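Local coordinates for protein enolase from the environmental genome shotgun sequencing of the Sargasso Sea (PDB 2QGY) that is of unknown function but binds magnesium and, as a member of the enolase superfamily, probably abstracts a proton next to a carboxylate in an unidentified substrate, at residues K12-K17 with K40-D45; L80-F85 with A111-S116; E232-L237 with R261-R266; N245-T250 with A268-N273; N32-I37 with C303-S308. One frame throughout, in Å; residues are numbered along the deposited sequence.

Interaction 1 (K12-K17 with K40-D45); sequences KLSRLK and KITTED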
# COMPACT_ATOMS: atom_id res chain seq x y z
N LYS A 12 15.48 6.37 -24.23
CA LYS A 12 15.19 4.98 -23.91
C LYS A 12 16.15 4.46 -22.83
O LYS A 12 17.28 4.92 -22.72
CB LYS A 12 15.29 4.09 -25.15
CG LYS A 12 14.18 4.28 -26.19
CD LYS A 12 14.01 3.01 -27.03
CE LYS A 12 13.84 3.32 -28.52
NZ LYS A 12 12.42 3.28 -28.99
N LEU A 13 15.69 3.51 -22.02
CA LEU A 13 16.53 2.90 -21.00
C LEU A 13 17.06 1.61 -21.54
O LEU A 13 16.34 0.90 -22.26
CB LEU A 13 15.74 2.63 -19.71
CG LEU A 13 14.99 3.81 -19.09
CD1 LEU A 13 14.31 3.37 -17.79
CD2 LEU A 13 15.95 5.01 -18.80
N SER A 14 18.30 1.28 -21.22
CA SER A 14 18.87 0.04 -21.74
C SER A 14 19.09 -1.06 -20.71
O SER A 14 18.96 -2.25 -21.03
CB SER A 14 20.12 0.28 -22.60
OG SER A 14 21.16 0.88 -21.85
N ARG A 15 19.39 -0.67 -19.46
CA ARG A 15 19.80 -1.66 -18.49
C ARG A 15 19.30 -1.36 -17.09
O ARG A 15 19.19 -0.20 -16.73
CB ARG A 15 21.33 -1.77 -18.49
CG ARG A 15 21.85 -3.10 -17.99
CD ARG A 15 23.36 -3.24 -18.31
NE ARG A 15 23.61 -3.36 -19.75
CZ ARG A 15 24.01 -4.48 -20.36
NH1 ARG A 15 24.22 -5.59 -19.66
NH2 ARG A 15 24.20 -4.48 -21.68
N LEU A 16 18.96 -2.43 -16.37
CA LEU A 16 18.63 -2.34 -14.94
C LEU A 16 19.48 -3.31 -14.16
O LEU A 16 19.60 -4.47 -14.54
CB LEU A 16 17.14 -2.63 -14.70
CG LEU A 16 16.61 -2.72 -13.24
CD1 LEU A 16 16.65 -1.38 -12.54
CD2 LEU A 16 15.17 -3.28 -13.24
N LYS A 17 20.04 -2.82 -13.05
CA LYS A 17 20.60 -3.69 -12.03
C LYS A 17 19.95 -3.37 -10.68
O LYS A 17 19.74 -2.20 -10.34
CB LYS A 17 22.10 -3.42 -11.93
CG LYS A 17 22.86 -4.37 -10.98
CD LYS A 17 22.71 -5.85 -11.32
CE LYS A 17 23.49 -6.76 -10.35
NZ LYS A 17 24.94 -6.88 -10.77
N LYS A 40 20.50 0.49 -10.21
CA LYS A 40 21.21 1.34 -11.15
C LYS A 40 20.55 1.13 -12.51
O LYS A 40 20.40 -0.00 -12.95
CB LYS A 40 22.69 0.96 -11.23
CG LYS A 40 23.46 1.98 -12.03
CD LYS A 40 24.95 1.62 -12.21
CE LYS A 40 25.18 0.73 -13.40
NZ LYS A 40 26.67 0.46 -13.50
N ILE A 41 20.15 2.23 -13.13
CA ILE A 41 19.53 2.24 -14.46
C ILE A 41 20.55 2.88 -15.38
O ILE A 41 21.16 3.88 -15.01
CB ILE A 41 18.23 3.07 -14.43
CG1 ILE A 41 17.11 2.30 -13.69
CG2 ILE A 41 17.79 3.46 -15.85
CD1 ILE A 41 15.76 3.00 -13.64
N THR A 42 20.75 2.29 -16.56
CA THR A 42 21.61 2.87 -17.61
C THR A 42 20.74 3.23 -18.81
O THR A 42 19.93 2.41 -19.27
CB THR A 42 22.71 1.87 -18.08
OG1 THR A 42 23.37 1.32 -16.93
CG2 THR A 42 23.77 2.59 -18.98
N THR A 43 20.86 4.46 -19.29
CA THR A 43 20.09 4.84 -20.46
C THR A 43 20.79 4.34 -21.72
O THR A 43 21.95 3.93 -21.68
CB THR A 43 19.93 6.36 -20.59
OG1 THR A 43 21.19 6.95 -20.95
CG2 THR A 43 19.40 6.98 -19.28
N GLU A 44 20.09 4.46 -22.85
CA GLU A 44 20.63 4.11 -24.16
C GLU A 44 21.88 4.94 -24.51
O GLU A 44 22.79 4.47 -25.21
CB GLU A 44 19.55 4.32 -25.21
CG GLU A 44 19.75 3.55 -26.48
CD GLU A 44 18.49 3.49 -27.31
OE1 GLU A 44 18.01 4.56 -27.76
OE2 GLU A 44 17.99 2.36 -27.49
N ASP A 45 21.93 6.17 -24.02
CA ASP A 45 23.09 7.04 -24.23
C ASP A 45 24.23 6.83 -23.22
O ASP A 45 25.26 7.50 -23.28
CB ASP A 45 22.65 8.50 -24.28
CG ASP A 45 21.71 8.79 -25.45
OD1 ASP A 45 21.80 8.10 -26.49
OD2 ASP A 45 20.87 9.71 -25.33
O HOH W 1 19.07 7.47 -23.73

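Interaction 2 (L80-F85 with A111-S116); sequences LSIKSF and ALWDIS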
# COMPACT_ATOMS: atom_id res chain seq x y z
N LEU A 80 11.38 9.52 -22.92
CA LEU A 80 11.19 9.43 -21.46
C LEU A 80 11.78 10.62 -20.70
O LEU A 80 12.88 11.10 -21.00
CB LEU A 80 11.77 8.12 -20.93
CG LEU A 80 11.49 7.73 -19.47
CD1 LEU A 80 10.00 7.47 -19.24
CD2 LEU A 80 12.33 6.50 -19.10
N SER A 81 11.03 11.10 -19.70
CA SER A 81 11.49 12.10 -18.76
C SER A 81 10.93 11.76 -17.38
O SER A 81 10.11 10.85 -17.25
CB SER A 81 11.01 13.48 -19.19
OG SER A 81 9.59 13.59 -19.05
N ILE A 82 11.40 12.47 -16.36
CA ILE A 82 10.86 12.32 -14.99
C ILE A 82 9.35 12.53 -15.05
O ILE A 82 8.58 11.70 -14.54
CB ILE A 82 11.49 13.31 -14.01
CG1 ILE A 82 12.97 13.01 -13.83
CG2 ILE A 82 10.80 13.23 -12.61
CD1 ILE A 82 13.75 14.24 -13.38
N LYS A 83 8.93 13.60 -15.72
CA LYS A 83 7.50 13.92 -15.89
C LYS A 83 6.73 12.84 -16.63
O LYS A 83 5.66 12.44 -16.17
CB LYS A 83 7.31 15.27 -16.58
CG LYS A 83 5.84 15.68 -16.71
CD LYS A 83 5.69 17.19 -16.90
CE LYS A 83 4.30 17.54 -17.44
NZ LYS A 83 4.22 18.97 -17.86
N SER A 84 7.23 12.36 -17.77
CA SER A 84 6.45 11.36 -18.49
C SER A 84 6.45 10.03 -17.72
O SER A 84 5.47 9.28 -17.77
CB SER A 84 6.89 11.19 -19.97
OG SER A 84 8.19 10.65 -20.07
N PHE A 85 7.53 9.76 -17.00
CA PHE A 85 7.56 8.60 -16.09
C PHE A 85 6.44 8.74 -15.05
O PHE A 85 5.63 7.83 -14.87
CB PHE A 85 8.91 8.48 -15.37
CG PHE A 85 8.89 7.48 -14.24
CD1 PHE A 85 8.80 6.11 -14.52
CD2 PHE A 85 8.92 7.89 -12.91
CE1 PHE A 85 8.75 5.16 -13.49
CE2 PHE A 85 8.89 6.92 -11.88
CZ PHE A 85 8.80 5.58 -12.17
N ALA A 111 16.39 7.44 -9.49
CA ALA A 111 17.44 7.19 -10.53
C ALA A 111 17.32 8.11 -11.75
O ALA A 111 18.34 8.51 -12.34
CB ALA A 111 17.44 5.74 -10.97
N LEU A 112 16.08 8.40 -12.16
CA LEU A 112 15.85 9.31 -13.29
C LEU A 112 16.29 10.75 -12.94
O LEU A 112 16.80 11.49 -13.79
CB LEU A 112 14.40 9.25 -13.76
CG LEU A 112 13.85 7.91 -14.30
CD1 LEU A 112 12.44 8.04 -14.79
CD2 LEU A 112 14.74 7.25 -15.41
N TRP A 113 16.11 11.14 -11.67
CA TRP A 113 16.61 12.43 -11.20
C TRP A 113 18.13 12.49 -11.24
O TRP A 113 18.69 13.55 -11.59
CB TRP A 113 16.14 12.75 -9.78
CG TRP A 113 14.74 13.32 -9.73
CD1 TRP A 113 13.61 12.66 -9.35
CD2 TRP A 113 14.32 14.66 -10.07
NE1 TRP A 113 12.51 13.50 -9.42
CE2 TRP A 113 12.92 14.72 -9.86
CE3 TRP A 113 14.99 15.80 -10.52
CZ2 TRP A 113 12.18 15.88 -10.11
CZ3 TRP A 113 14.25 16.95 -10.77
CH2 TRP A 113 12.86 16.99 -10.55
N ASP A 114 18.79 11.40 -10.86
CA ASP A 114 20.25 11.32 -10.87
C ASP A 114 20.71 11.52 -12.33
O ASP A 114 21.61 12.34 -12.63
CB ASP A 114 20.67 9.93 -10.35
CG ASP A 114 22.19 9.81 -10.09
OD1 ASP A 114 22.85 10.84 -9.83
OD2 ASP A 114 22.72 8.68 -10.09
N ILE A 115 20.08 10.77 -13.21
CA ILE A 115 20.37 10.83 -14.68
C ILE A 115 20.16 12.27 -15.16
O ILE A 115 21.05 12.86 -15.80
CB ILE A 115 19.50 9.84 -15.47
CG1 ILE A 115 20.02 8.42 -15.21
CG2 ILE A 115 19.50 10.17 -17.03
CD1 ILE A 115 19.04 7.29 -15.51
N SER A 116 19.01 12.85 -14.83
CA SER A 116 18.69 14.24 -15.22
C SER A 116 19.73 15.24 -14.73
O SER A 116 20.13 16.16 -15.48
CB SER A 116 17.28 14.61 -14.75
OG SER A 116 16.37 13.81 -15.49
O HOH W 2 13.78 14.25 -16.79

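Interaction 3 (E232-L237 with R261-R266); sequences ENISLL and RELISR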
# COMPACT_ATOMS: atom_id res chain seq x y z
N GLU A 232 -2.93 6.53 9.94
CA GLU A 232 -4.22 6.50 9.25
C GLU A 232 -5.39 6.88 10.14
O GLU A 232 -6.49 7.14 9.64
CB GLU A 232 -4.47 5.14 8.62
CG GLU A 232 -3.57 4.88 7.42
CD GLU A 232 -3.97 3.63 6.69
OE1 GLU A 232 -4.92 3.68 5.88
OE2 GLU A 232 -3.34 2.59 6.94
N ASN A 233 -5.17 6.89 11.45
CA ASN A 233 -6.22 7.29 12.39
C ASN A 233 -6.15 8.79 12.59
O ASN A 233 -5.62 9.27 13.60
CB ASN A 233 -6.07 6.56 13.74
CG ASN A 233 -7.33 6.69 14.63
OD1 ASN A 233 -8.13 7.61 14.46
ND2 ASN A 233 -7.51 5.75 15.52
N ILE A 234 -6.63 9.53 11.60
CA ILE A 234 -6.47 10.98 11.59
C ILE A 234 -7.24 11.58 12.77
O ILE A 234 -6.77 12.56 13.40
CB ILE A 234 -6.85 11.60 10.21
CG1 ILE A 234 -6.04 10.92 9.08
CG2 ILE A 234 -6.60 13.11 10.20
CD1 ILE A 234 -6.30 11.47 7.69
N SER A 235 -8.39 10.99 13.08
CA SER A 235 -9.19 11.45 14.22
C SER A 235 -8.35 11.48 15.49
O SER A 235 -8.38 12.48 16.23
CB SER A 235 -10.41 10.54 14.40
OG SER A 235 -11.27 10.70 13.28
N LEU A 236 -7.62 10.39 15.76
CA LEU A 236 -6.78 10.30 16.96
C LEU A 236 -5.58 11.22 16.89
O LEU A 236 -5.17 11.79 17.90
CB LEU A 236 -6.29 8.87 17.18
CG LEU A 236 -7.03 8.02 18.21
CD1 LEU A 236 -8.44 7.70 17.72
CD2 LEU A 236 -6.24 6.75 18.51
N LEU A 237 -5.01 11.38 15.70
CA LEU A 237 -3.87 12.30 15.56
C LEU A 237 -4.29 13.71 15.96
O LEU A 237 -3.57 14.42 16.70
CB LEU A 237 -3.34 12.34 14.11
CG LEU A 237 -2.35 11.30 13.61
CD1 LEU A 237 -2.28 11.44 12.07
CD2 LEU A 237 -0.99 11.52 14.24
N ARG A 261 -2.55 15.40 1.95
CA ARG A 261 -3.49 16.51 1.80
C ARG A 261 -4.58 16.45 2.85
O ARG A 261 -4.97 17.47 3.36
CB ARG A 261 -4.09 16.56 0.38
CG ARG A 261 -3.12 17.18 -0.57
CD ARG A 261 -3.45 16.91 -2.02
NE ARG A 261 -2.46 17.56 -2.87
CZ ARG A 261 -2.29 17.27 -4.16
NH1 ARG A 261 -3.04 16.35 -4.74
NH2 ARG A 261 -1.38 17.92 -4.86
N GLU A 262 -5.09 15.25 3.15
CA GLU A 262 -6.07 15.09 4.23
C GLU A 262 -5.46 15.52 5.57
O GLU A 262 -6.15 16.19 6.35
CB GLU A 262 -6.58 13.66 4.31
CG GLU A 262 -7.61 13.37 5.46
CD GLU A 262 -8.97 14.03 5.25
OE1 GLU A 262 -9.25 14.45 4.12
OE2 GLU A 262 -9.76 14.12 6.23
N LEU A 263 -4.22 15.12 5.87
CA LEU A 263 -3.59 15.54 7.15
C LEU A 263 -3.51 17.06 7.21
O LEU A 263 -3.78 17.66 8.24
CB LEU A 263 -2.18 14.96 7.33
CG LEU A 263 -2.03 13.43 7.46
CD1 LEU A 263 -0.54 13.16 7.37
CD2 LEU A 263 -2.56 12.97 8.84
N ILE A 264 -3.15 17.69 6.09
CA ILE A 264 -3.11 19.16 6.07
C ILE A 264 -4.49 19.77 6.37
O ILE A 264 -4.60 20.72 7.17
CB ILE A 264 -2.55 19.71 4.74
CG1 ILE A 264 -1.07 19.38 4.58
CG2 ILE A 264 -2.66 21.25 4.66
CD1 ILE A 264 -0.54 19.66 3.13
N SER A 265 -5.51 19.22 5.71
CA SER A 265 -6.91 19.68 5.80
C SER A 265 -7.41 19.64 7.21
O SER A 265 -8.18 20.50 7.65
CB SER A 265 -7.84 18.76 4.99
OG SER A 265 -7.69 18.96 3.61
N ARG A 266 -6.98 18.60 7.91
CA ARG A 266 -7.46 18.30 9.24
C ARG A 266 -6.59 18.88 10.37
O ARG A 266 -6.85 18.61 11.54
CB ARG A 266 -7.55 16.77 9.41
CG ARG A 266 -8.58 16.07 8.47
CD ARG A 266 -9.99 16.03 9.07
NE ARG A 266 -10.04 15.12 10.21
CZ ARG A 266 -10.11 13.78 10.12
NH1 ARG A 266 -10.14 13.06 11.23
NH2 ARG A 266 -10.17 13.16 8.94

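Interaction 4 (N245-T250 with A268-N273); sequences NMKVVT and AADIFN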
# COMPACT_ATOMS: atom_id res chain seq x y z
N ASN A 245 0.96 20.09 24.13
CA ASN A 245 1.66 21.23 23.56
C ASN A 245 3.04 20.79 23.07
O ASN A 245 4.08 21.37 23.43
CB ASN A 245 1.80 22.34 24.61
CG ASN A 245 2.32 23.65 24.02
OD1 ASN A 245 2.14 23.93 22.83
ND2 ASN A 245 3.00 24.44 24.86
N MET A 246 3.05 19.71 22.30
CA MET A 246 4.27 19.15 21.76
C MET A 246 4.08 18.90 20.25
O MET A 246 2.99 18.55 19.80
CB MET A 246 4.62 17.85 22.51
CG MET A 246 5.15 18.03 23.99
SD MET A 246 5.33 16.48 24.93
CE MET A 246 3.73 15.80 24.79
N LYS A 247 5.13 19.09 19.46
CA LYS A 247 5.00 18.88 18.02
C LYS A 247 4.73 17.42 17.66
O LYS A 247 5.44 16.53 18.14
CB LYS A 247 6.24 19.35 17.30
CG LYS A 247 6.44 20.86 17.40
CD LYS A 247 7.75 21.27 16.77
CE LYS A 247 8.04 22.75 17.09
NZ LYS A 247 6.89 23.63 16.76
N VAL A 248 3.72 17.18 16.81
CA VAL A 248 3.34 15.83 16.41
C VAL A 248 3.90 15.53 14.98
O VAL A 248 3.76 16.34 14.06
CB VAL A 248 1.79 15.61 16.52
CG1 VAL A 248 1.33 14.26 15.92
CG2 VAL A 248 1.30 15.72 17.99
N VAL A 249 4.51 14.36 14.83
CA VAL A 249 5.12 13.95 13.57
C VAL A 249 4.42 12.67 13.07
O VAL A 249 4.23 11.75 13.83
CB VAL A 249 6.62 13.63 13.75
CG1 VAL A 249 7.25 13.30 12.35
CG2 VAL A 249 7.38 14.86 14.32
N THR A 250 4.07 12.61 11.79
CA THR A 250 3.47 11.39 11.24
C THR A 250 3.83 11.33 9.77
O THR A 250 4.19 12.36 9.21
CB THR A 250 1.90 11.35 11.40
OG1 THR A 250 1.39 10.06 11.00
CG2 THR A 250 1.24 12.43 10.58
N ALA A 268 -3.70 17.90 11.31
CA ALA A 268 -3.50 16.70 12.11
C ALA A 268 -2.06 16.49 12.61
O ALA A 268 -1.80 15.59 13.41
CB ALA A 268 -4.00 15.46 11.34
N ALA A 269 -1.14 17.33 12.17
CA ALA A 269 0.26 17.17 12.52
C ALA A 269 1.03 18.45 12.32
O ALA A 269 0.60 19.36 11.61
CB ALA A 269 0.90 16.03 11.71
N ASP A 270 2.19 18.51 12.95
CA ASP A 270 3.07 19.68 12.88
C ASP A 270 4.20 19.46 11.87
O ASP A 270 4.73 20.41 11.28
CB ASP A 270 3.64 19.92 14.28
CG ASP A 270 2.54 20.21 15.30
OD1 ASP A 270 1.94 21.28 15.14
OD2 ASP A 270 2.23 19.39 16.21
N ILE A 271 4.58 18.19 11.68
CA ILE A 271 5.71 17.81 10.82
C ILE A 271 5.33 16.51 10.13
O ILE A 271 4.76 15.63 10.74
CB ILE A 271 7.00 17.54 11.68
CG1 ILE A 271 7.41 18.80 12.48
CG2 ILE A 271 8.18 17.02 10.79
CD1 ILE A 271 8.43 18.51 13.63
N PHE A 272 5.65 16.37 8.85
CA PHE A 272 5.44 15.10 8.18
C PHE A 272 6.79 14.41 7.97
O PHE A 272 7.77 15.08 7.66
CB PHE A 272 4.84 15.31 6.79
CG PHE A 272 3.47 15.95 6.78
CD1 PHE A 272 2.58 15.80 7.85
CD2 PHE A 272 3.07 16.69 5.67
CE1 PHE A 272 1.29 16.39 7.79
CE2 PHE A 272 1.77 17.27 5.61
CZ PHE A 272 0.90 17.10 6.66
N ASN A 273 6.86 13.09 8.12
CA ASN A 273 8.11 12.37 7.90
C ASN A 273 7.93 11.19 6.91
O ASN A 273 8.29 10.08 7.22
CB ASN A 273 8.74 11.93 9.24
CG ASN A 273 7.95 10.82 9.93
OD1 ASN A 273 6.74 10.69 9.75
ND2 ASN A 273 8.66 9.96 10.68
O HOH W 3 1.03 19.83 18.68

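Interaction 5 (N32-I37 with C303-S308); sequences NTKKFI and CWNSMS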
# COMPACT_ATOMS: atom_id res chain seq x y z
N ASN A 32 21.62 -5.09 13.57
CA ASN A 32 21.72 -5.65 12.22
C ASN A 32 21.24 -4.54 11.30
O ASN A 32 20.29 -3.80 11.64
CB ASN A 32 20.84 -6.90 12.03
CG ASN A 32 21.13 -8.00 13.06
OD1 ASN A 32 22.26 -8.45 13.20
ND2 ASN A 32 20.09 -8.43 13.79
N THR A 33 21.93 -4.35 10.19
CA THR A 33 21.40 -3.49 9.14
C THR A 33 20.21 -4.18 8.50
O THR A 33 20.16 -5.41 8.43
CB THR A 33 22.46 -3.22 8.07
OG1 THR A 33 22.82 -4.47 7.47
CG2 THR A 33 23.68 -2.57 8.73
N LYS A 34 19.22 -3.41 8.07
CA LYS A 34 18.11 -4.01 7.33
C LYS A 34 18.64 -4.35 5.94
O LYS A 34 19.71 -3.86 5.56
CB LYS A 34 16.92 -3.02 7.23
CG LYS A 34 17.30 -1.69 6.67
CD LYS A 34 16.15 -0.63 6.57
CE LYS A 34 14.93 -1.20 5.88
NZ LYS A 34 14.01 -0.16 5.32
N LYS A 35 17.92 -5.16 5.19
CA LYS A 35 18.24 -5.39 3.78
C LYS A 35 17.91 -4.09 3.00
O LYS A 35 16.83 -3.50 3.18
CB LYS A 35 17.45 -6.57 3.21
CG LYS A 35 17.64 -7.86 3.98
CD LYS A 35 17.07 -9.05 3.21
CE LYS A 35 17.30 -10.39 3.94
NZ LYS A 35 16.66 -10.44 5.28
N PHE A 36 18.85 -3.62 2.17
CA PHE A 36 18.60 -2.43 1.34
C PHE A 36 18.34 -2.89 -0.10
O PHE A 36 18.81 -3.94 -0.50
CB PHE A 36 19.81 -1.49 1.39
CG PHE A 36 20.23 -1.12 2.80
CD1 PHE A 36 19.34 -0.52 3.68
CD2 PHE A 36 21.54 -1.35 3.23
CE1 PHE A 36 19.76 -0.13 4.97
CE2 PHE A 36 21.95 -0.98 4.50
CZ PHE A 36 21.06 -0.38 5.38
N ILE A 37 17.61 -2.07 -0.86
CA ILE A 37 17.30 -2.32 -2.25
C ILE A 37 17.84 -1.12 -3.01
O ILE A 37 17.28 -0.04 -2.94
CB ILE A 37 15.78 -2.44 -2.48
CG1 ILE A 37 15.19 -3.53 -1.57
CG2 ILE A 37 15.47 -2.62 -4.00
CD1 ILE A 37 13.62 -3.57 -1.54
N CYS A 303 14.34 8.27 6.96
CA CYS A 303 15.38 7.66 6.13
C CYS A 303 15.93 6.39 6.78
O CYS A 303 17.11 6.32 7.16
CB CYS A 303 16.51 8.66 5.79
SG CYS A 303 17.60 7.98 4.44
N TRP A 304 15.08 5.39 6.96
CA TRP A 304 15.55 4.11 7.44
C TRP A 304 15.90 3.30 6.19
O TRP A 304 15.15 2.44 5.71
CB TRP A 304 14.53 3.43 8.36
CG TRP A 304 15.06 2.18 9.00
CD1 TRP A 304 16.32 1.96 9.49
CD2 TRP A 304 14.36 0.95 9.17
NE1 TRP A 304 16.44 0.68 9.97
CE2 TRP A 304 15.24 0.04 9.80
CE3 TRP A 304 13.06 0.54 8.85
CZ2 TRP A 304 14.86 -1.27 10.13
CZ3 TRP A 304 12.67 -0.78 9.19
CH2 TRP A 304 13.58 -1.66 9.81
N ASN A 305 17.08 3.60 5.66
CA ASN A 305 17.55 3.13 4.34
C ASN A 305 19.07 3.12 4.45
O ASN A 305 19.63 3.41 5.53
CB ASN A 305 17.19 4.15 3.25
CG ASN A 305 15.68 4.29 3.02
OD1 ASN A 305 15.00 3.32 2.67
ND2 ASN A 305 15.17 5.49 3.15
N SER A 306 19.76 2.81 3.36
CA SER A 306 21.23 2.97 3.40
C SER A 306 21.59 4.43 3.53
O SER A 306 20.81 5.31 3.20
CB SER A 306 21.89 2.43 2.16
OG SER A 306 22.01 3.43 1.16
N MET A 307 22.81 4.70 4.01
CA MET A 307 23.27 6.08 4.09
C MET A 307 24.01 6.48 2.81
O MET A 307 24.80 7.44 2.81
CB MET A 307 24.13 6.33 5.37
CG MET A 307 23.37 6.28 6.75
SD MET A 307 22.15 7.61 6.93
CE MET A 307 20.63 6.73 6.53
N SER A 308 23.73 5.77 1.71
CA SER A 308 24.29 6.07 0.41
C SER A 308 23.25 6.79 -0.46
O SER A 308 23.07 8.01 -0.31
CB SER A 308 24.87 4.80 -0.25
OG SER A 308 23.90 3.79 -0.58
O HOH W 4 15.38 0.68 2.97

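Interaction 1 (K12-K17 with K40-D45)
Thr42 O takes two backbone donors from the facing strand, Ser14 N at 2.8 Å and Arg15 N at 3.1 Å. Two successive residues thus face one, which makes a classic beta bulge and shifts the antiparallel register by one residue. On one side of it Thr42 N bonds back to Arg15 O, and Lys17 and Lys40 form a hydrogen-bonded pair. Strands 13-21 and 37-43 are the middle pair of the four-stranded antiparallel sheet in the N-terminal capping domain of the enolase superfamily. On the face carrying Leu16 and Ile41, Leu16 CD1 meets Ile41 CG1 at 3.9 Å. Leu13 adds its CD2, 3.8 Å from Ile41 CG2. Helices 60-74 and 99-120 pack on these residues. The other face carries Arg15, Thr42, Lys17 and Lys40, and Lys40 NZ pairs with Glu48 and Glu366. On the other side of the bulge, Glu44 N donates to Lys12 O at 2.9 Å. The Glu44 side chain runs alongside Lys12, its OE1 3.8 Å from Lys12 CB.

Interaction 2 (L80-F85 with A111-S116)
The start of helix 82-93 comes up against the middle of helix 99-120, and the backbones are nearest at Ile82 and Leu112, with CA atoms 6.1 Å apart. Ile82 carries most of the contact. Its CD1 sits over one face of the Trp113 indole, 3.5 Å from the centroid of the six-membered ring, in a CH-pi contact. Its CG2 lies nearer the pyrrole side, 3.6 Å from Trp113 NE1. With CG1 beside the backbone N (chi1 -65°), the two branches of Ile82 both reach the indole. CD1 also touches Ser116 OG at 3.4 Å. Trp113 NE1 itself bonds to Glu109, one turn earlier. Ile82 CG1 runs antiparallel past Leu112, 4.0 Å from Leu112 CB. The CD1 branch of Leu112 goes to Phe85, 3.6 Å from Phe85 CB, and the leucine lies roughly perpendicular to the phenylalanine side chain.

One water bridges the segments. Ile82 N donates to it, and it donates to Ser116 OG at 2.9 Å. Ser116 OG gives its own proton to Leu112 O, which, with the water, helps to set its rotation. Ser81 and Ser84 exchange bonds between backbone N and OG. They form a capping box that starts helix 82-93, and the helix pair belongs to the helical part of the N-terminal capping domain.

Interaction 3 (E232-L237 with R261-R266)
Two bends, at chi2 (-87°) and chi3 (-69°), fold the Arg266 chain back so that its guanidinium lies across Ile234. Ile234 CG2 sits over the centre of one guanidinium face, 3.6 Å from Arg266 CZ. Glu262 is turned with CG anti to its backbone N (chi1 179°) and bends at chi2, which brings its carboxylate to the guanidinium edge. There Arg266 NH2 donates to Glu262 OE2 at 2.9 Å, in the guanidinium plane and on the anti lone pair of Glu262 OE2. The salt bridge and the isoleucine together fix the orientation of the guanidinium plane. The CD1 branch of Ile234 presses on Glu262 CG at 3.2 Å. Deeper in, Leu237 CD1 meets Leu263 CD2 at 3.6 Å, and Ile234 CG1 touches that same Leu263 CD2 at 4.0 Å. Asn233 caps helix 234-243 through OD1, which accepts from Leu236 N.

The charged layer continues across the dimer. Arg266 NH1 forms a salt bridge with Glu262 of the second subunit, and Ser235 OG bonds to that same glutamate. In return, Glu262 OE2 bonds to Ser235 OG of the second subunit. The contact joins two neighbouring outer helices of the TIM-barrel domain, 234-243 and 257-265, at the subunit interface.

Interaction 4 (N245-T250 with A268-N273)
Backbone bonds set the parallel pairing of Val249 with Ile271 and of Thr250 with Phe272. Val248 O accepts twice, from Asp270 N at 2.9 Å and from Ile271 N at 3.1 Å. Further on, Thr250 N donates to Ile271 O, and Asn273 N to Thr250 O at 3.0 Å. The bonds join strands 248-250 and 271-272, which run parallel in a beta-alpha-beta crossover of the TIM barrel through helix 257-265.

One side chain adds a polar grip. Asp270 OD2 accepts from Val248 N at 2.7 Å on its anti lone pair, in a nearly straight bond (166°). Its CG lies beside its own backbone N (chi1 -61°), which turns the carboxylate towards the facing segment 245-250. A water donates to both Asp270 OD2 and Met246 O. The other oxygen, OD1, pairs with Lys241.

Van der Waals contacts fill in on both sides of the sheet. Val249 CG2 meets Ile271 CB at 3.8 Å, while Val249 CG1 packs on the asparagine amide, 3.5 Å from Asn273 CG. On the side of Thr250, its CG2 touches Ala269 CB at 3.8 Å.

Asn273 OD1 accepts from the backbone N of Glu252, a magnesium ligand. The asparagine side chain lies about 4 Å from the ion. It probably acts as a second-shell residue that helps position Glu252, while the twofold bonding of Asp270 OD2 and Val248 O fixes the opposite end of the pairing.

Interaction 5 (N32-I37 with C303-S308)
This contact lies at the interface of the two enolase-superfamily domains, where the loop before strand 37-43 of the capping domain meets the loop after barrel strand 298-299. The Trp304 side chain is about 8 Å from the bound magnesium ion, so the contact lies near the metal site. Lys34 carries the polar part. Its NZ donates to Trp304 O at 2.9 Å and also bonds to Ser55 O and to a water. The water also lies 2.7 Å from Asn305 OD1, and Asn305 ND2 is held by Asp275.

The aliphatic chain of Lys34 lies over one face of the Trp304 indole. CD is 3.5 Å from the centroid of the five-membered ring in a CH-pi contact. NZ stands 4.2 Å from the centroid of the six-membered ring, a cation-pi contact 28° off the normal. A bend at chi3 (-51°) keeps NZ over the indole while bringing it to Trp304 O. Trp304 NE1 bonds to Tyr333, which helps to fix the indole.

Phe36 is sandwiched. Lys34 O lies over the centre of one face and Ser306 CA over the other. Ser306 CB makes a CH-pi contact there, 3.9 Å from the Phe36 ring centroid, and Ser306 N comes within 3.4 Å of Phe36 CE1. Ser306 OG bonds to Glu52 and accepts from Ser308 N in an ST turn; Ser308 OG donates to the same Ser306 OG at 2.6 Å.

Overall arrangement
From the N terminus, interaction 1 closes the first hairpin of the capping domain. Interaction 2 follows in series and closes a helical loop. The two touch, as Leu13 meets Leu80 and Ile41 and Thr43 meet Ile115, so sheet and helices share one core. Interaction 5 spans 265 residues, from the capping domain to a late barrel loop. It crosses interaction 1, and interactions 2, 3 and 4 all lie within its span. Interactions 3 and 4 cross each other in the barrel and touch where Ile234 and Leu237 meet Ala268. Interaction 3 faces the second subunit. Interaction 4 reaches towards the magnesium. The nearest atoms of interactions 4 and 5 are about 6 Å apart.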